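Side-chain contacts in envelope glycoprotein (Thogoto virus, PDB 5XEA), which is thought to attach the virus to its host-cell receptor and then to drive fusion of the virion with the host membrane: residues A301-A304 with E305-S308; L433-T436 with M437-T440. One frame throughout, in Å; residues are numbered along the deposited sequence.

Contact 1 (A301-A304 with E305-S308); sequences ASFA and ELDS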
loop_
_atom_site.group_PDB
_atom_site.type_symbol
_atom_site.label_atom_id
_atom_site.label_comp_id
_atom_site.label_asym_id
_atom_site.label_seq_id
_atom_site.Cartn_x
_atom_site.Cartn_y
_atom_site.Cartn_z
ATOM N N ALA B 301 -26.198 -4.761 5.410
ATOM C CA ALA B 301 -27.173 -5.546 6.156
ATOM C C ALA B 301 -27.820 -4.722 7.268
ATOM O O ALA B 301 -29.023 -4.847 7.531
ATOM C CB ALA B 301 -26.504 -6.785 6.742
ATOM N N SER B 302 -27.023 -3.890 7.939
ATOM C CA SER B 302 -27.527 -3.090 9.037
ATOM C C SER B 302 -28.451 -1.990 8.534
ATOM O O SER B 302 -29.480 -1.701 9.163
ATOM C CB SER B 302 -26.359 -2.513 9.829
ATOM O OG SER B 302 -25.942 -3.429 10.835
ATOM N N PHE B 303 -28.111 -1.374 7.399
ATOM C CA PHE B 303 -29.038 -0.440 6.771
ATOM C C PHE B 303 -30.361 -1.116 6.419
ATOM O O PHE B 303 -31.427 -0.520 6.593
ATOM C CB PHE B 303 -28.414 0.191 5.533
ATOM C CG PHE B 303 -27.561 1.369 5.846
ATOM C CD1 PHE B 303 -26.997 1.501 7.097
ATOM C CD2 PHE B 303 -27.328 2.351 4.902
ATOM C CE1 PHE B 303 -26.213 2.596 7.416
ATOM C CE2 PHE B 303 -26.537 3.454 5.210
ATOM C CZ PHE B 303 -25.985 3.577 6.475
ATOM N N ALA B 304 -30.312 -2.362 5.943
ATOM C CA ALA B 304 -31.545 -3.094 5.662
ATOM C C ALA B 304 -32.388 -3.277 6.923
ATOM O O ALA B 304 -33.620 -3.226 6.855
ATOM C CB ALA B 304 -31.236 -4.448 5.031
ATOM N N GLU B 305 -31.752 -3.492 8.080
ATOM C CA GLU B 305 -32.529 -3.613 9.313
ATOM C C GLU B 305 -33.127 -2.265 9.711
ATOM O O GLU B 305 -34.262 -2.206 10.201
ATOM C CB GLU B 305 -31.664 -4.195 10.444
ATOM C CG GLU B 305 -32.279 -4.136 11.866
ATOM C CD GLU B 305 -33.607 -4.895 12.006
ATOM O OE1 GLU B 305 -33.857 -5.829 11.212
ATOM O OE2 GLU B 305 -34.416 -4.555 12.904
ATOM N N LEU B 306 -32.385 -1.175 9.493
ATOM C CA LEU B 306 -32.904 0.161 9.780
ATOM C C LEU B 306 -34.141 0.471 8.944
ATOM O O LEU B 306 -35.140 0.984 9.467
ATOM C CB LEU B 306 -31.823 1.215 9.539
ATOM C CG LEU B 306 -30.669 1.146 10.536
ATOM C CD1 LEU B 306 -29.608 2.208 10.234
ATOM C CD2 LEU B 306 -31.200 1.283 11.962
ATOM N N ASP B 307 -34.086 0.185 7.636
ATOM C CA ASP B 307 -35.245 0.412 6.772
ATOM C C ASP B 307 -36.411 -0.471 7.190
ATOM O O ASP B 307 -37.573 -0.044 7.158
ATOM C CB ASP B 307 -34.884 0.151 5.309
ATOM C CG ASP B 307 -34.818 1.422 4.467
ATOM O OD1 ASP B 307 -35.366 2.473 4.869
ATOM O OD2 ASP B 307 -34.217 1.360 3.366
ATOM N N SER B 308 -36.119 -1.705 7.607
ATOM C CA SER B 308 -37.162 -2.571 8.146
ATOM C C SER B 308 -37.828 -1.945 9.369
ATOM O O SER B 308 -39.047 -2.063 9.552
ATOM C CB SER B 308 -36.566 -3.929 8.503
ATOM O OG SER B 308 -37.570 -4.819 8.934
#
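Asp307 N donates to Phe303 O at 2.9 Å, and the bond is close to straight, 167° at the hydrogen. Three more bonds of the same i to i+4 kind flank it. Leu306 N reaches Ser302 O at 3.0 Å, and Ser308 N reaches Ala304 O, also at 3.0 Å. Glu305 N reaches Ala301 O with more bend, 144° at the hydrogen. Four successive backbone bonds therefore hold this turn of helix 282-327.

Side chains add less to the local contact. Phe303 and Leu306 sit one turn apart and cross at a slant. Both hold CG anti to the carbonyl carbon (chi1 -84° in Phe303), and from there the two side chains run out so that one CD1 meets the other. Phe303 CD1 and Leu306 CD1 are 4.1 Å apart. Leu306 CG also rests on the backbone, 3.4 Å from Ser302 O. On another side of the helix, Ser308 CB lies 3.4 Å from Ala304 O. The Glu305 chain bends at chi2, and its OE2 forms a salt bridge with Arg309.

The polar ends of Ser302 and Asp307 bond across subunits: Ser302 OG to Trp404 O of the second subunit, Asp307 OD1 to Arg309 (a salt bridge) and Tyr16 OH of the second subunit, and Asp307 OD2 to Tyr405 OH of the third subunit. Such a grip would be expected to favour a charged carboxylate in this interface.

With Phe303 packed on Ser302 of the second subunit and Leu306 on Leu306 of the third, this is the pattern of a trimeric helical bundle, the long central helices that form the core of class III fusion proteins such as baculovirus gp64.

Contact 2 (L433-T436 with M437-T440); sequences LIQT and MMYT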
loop_
_atom_site.group_PDB
_atom_site.type_symbol
_atom_site.label_atom_id
_atom_site.label_comp_id
_atom_site.label_asym_id
_atom_site.label_seq_id
_atom_site.Cartn_x
_atom_site.Cartn_y
_atom_site.Cartn_z
ATOM N N LEU B 433 29.061 3.977 -10.729
ATOM C CA LEU B 433 30.451 3.578 -10.517
ATOM C C LEU B 433 30.701 2.178 -11.064
ATOM O O LEU B 433 31.754 1.909 -11.657
ATOM C CB LEU B 433 30.816 3.658 -9.025
ATOM C CG LEU B 433 32.294 3.311 -8.706
ATOM C CD1 LEU B 433 33.274 4.234 -9.429
ATOM C CD2 LEU B 433 32.568 3.278 -7.207
ATOM N N ILE B 434 29.734 1.278 -10.883
ATOM C CA ILE B 434 29.853 -0.094 -11.385
ATOM C C ILE B 434 29.938 -0.097 -12.903
ATOM O O ILE B 434 30.702 -0.868 -13.500
ATOM C CB ILE B 434 28.656 -0.944 -10.883
ATOM C CG1 ILE B 434 28.749 -1.180 -9.362
ATOM C CG2 ILE B 434 28.599 -2.294 -11.651
ATOM C CD1 ILE B 434 27.402 -1.718 -8.702
ATOM N N GLN B 435 29.146 0.755 -13.560
ATOM C CA GLN B 435 29.192 0.809 -15.017
ATOM C C GLN B 435 30.547 1.315 -15.509
ATOM O O GLN B 435 31.121 0.749 -16.445
ATOM C CB GLN B 435 28.053 1.676 -15.552
ATOM C CG GLN B 435 26.605 1.057 -15.369
ATOM C CD GLN B 435 26.495 -0.339 -16.023
ATOM O OE1 GLN B 435 26.711 -0.494 -17.238
ATOM N NE2 GLN B 435 26.198 -1.355 -15.217
ATOM N N THR B 436 31.090 2.360 -14.871
ATOM C CA THR B 436 32.338 2.942 -15.343
ATOM C C THR B 436 33.527 2.033 -15.064
ATOM O O THR B 436 34.493 2.012 -15.839
ATOM C CB THR B 436 32.594 4.291 -14.687
ATOM O OG1 THR B 436 31.366 5.018 -14.562
ATOM C CG2 THR B 436 33.512 5.058 -15.584
ATOM N N MET B 437 33.498 1.324 -13.935
ATOM C CA MET B 437 34.586 0.454 -13.526
ATOM C C MET B 437 34.548 -0.905 -14.212
ATOM O O MET B 437 35.480 -1.693 -14.034
ATOM C CB MET B 437 34.554 0.284 -12.007
ATOM C CG MET B 437 34.867 1.588 -11.243
ATOM S SD MET B 437 36.622 2.034 -11.441
ATOM C CE MET B 437 37.385 0.716 -10.498
ATOM N N MET B 438 33.510 -1.177 -15.006
ATOM C CA MET B 438 33.268 -2.532 -15.502
ATOM C C MET B 438 34.471 -3.088 -16.281
ATOM O O MET B 438 34.787 -4.280 -16.182
ATOM C CB MET B 438 32.031 -2.540 -16.381
ATOM C CG MET B 438 31.600 -3.921 -16.738
ATOM S SD MET B 438 30.031 -3.843 -17.590
ATOM C CE MET B 438 28.926 -3.525 -16.199
ATOM N N TYR B 439 35.151 -2.251 -17.054
ATOM C CA TYR B 439 36.418 -2.676 -17.652
ATOM C C TYR B 439 37.338 -1.468 -17.779
ATOM O O TYR B 439 36.893 -0.316 -17.796
ATOM C CB TYR B 439 36.216 -3.365 -19.018
ATOM C CG TYR B 439 35.379 -2.560 -19.995
ATOM C CD1 TYR B 439 35.982 -1.695 -20.895
ATOM C CD2 TYR B 439 33.990 -2.657 -20.007
ATOM C CE1 TYR B 439 35.242 -0.943 -21.781
ATOM C CE2 TYR B 439 33.217 -1.896 -20.908
ATOM C CZ TYR B 439 33.855 -1.050 -21.792
ATOM O OH TYR B 439 33.148 -0.282 -22.691
ATOM N N THR B 440 38.637 -1.749 -17.845
ATOM C CA THR B 440 39.619 -0.696 -18.011
ATOM C C THR B 440 39.636 -0.214 -19.463
ATOM O O THR B 440 39.419 -0.980 -20.408
ATOM C CB THR B 440 40.997 -1.201 -17.576
ATOM O OG1 THR B 440 41.887 -0.090 -17.439
ATOM C CG2 THR B 440 41.573 -2.179 -18.616
#
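Met437 meets Leu433 through both backbone and side chain. Met437 N donates to Leu433 O at 2.9 Å, with 153° at the hydrogen. Met437 CG stands beside its own backbone N, which brings it to 3.2 Å from Leu433 O. Met437 CG also touches Leu433 CD1 at 3.6 Å. The two side chains lie alongside each other and point the same way. Both also rest on Leu70 of strand 65-72, so this side of the helix faces the sheet.

Met438 changes the bonding. Met438 N makes a weak bond to Gln435 O at 3.4 Å, three residues back. Met438 N is 3.2 Å from Ile434 O, but the angle is too poor for a hydrogen bond. The side chain runs out extended, with CG anti to the backbone N (chi1 -171°), and turns only at its last torsion. That turn brings Met438 CE obliquely to the outer end of the Gln435 amide, off its plane. Met438 CE is 3.6 Å from Gln435 NE2 and 3.9 Å from Gln435 OE1.

Tyr439 has an extended backbone and carries the chain away from the helix. Its ring meets Trp50 of the third subunit edge-to-face and makes a cation-pi contact with Lys441.

This is the C-terminal end of helix 421-437 passing into a loop that is extended from Tyr439, with i to i+4 bonding giving way to a weak i to i+3 bond. It joins the C-terminal part of the chain to the beta-sheet of its own subunit and to both neighbouring subunits, Met437 packing on Met438 of the second and Met438 on Met437 of the third.

How the contacts relate
The two contacts lie on opposite sides of the chain's centre, with their own centres about 69 Å apart. They share no helix: contact 1 is inside helix 282-327, contact 2 at the end of helix 421-437. Each is partly buried, and each touches both other subunits. Contact 1 repeats regular helix bonds, and its interface chemistry is mixed, with a charged and hydroxyl network beside apolar residues. Contact 2 loses that regularity. Its apolar residues, leucine, isoleucine and methionine, pack against neighbouring subunits, and an exposed glutamine lies at the surface. The loop then turns to aromatic and polar partners.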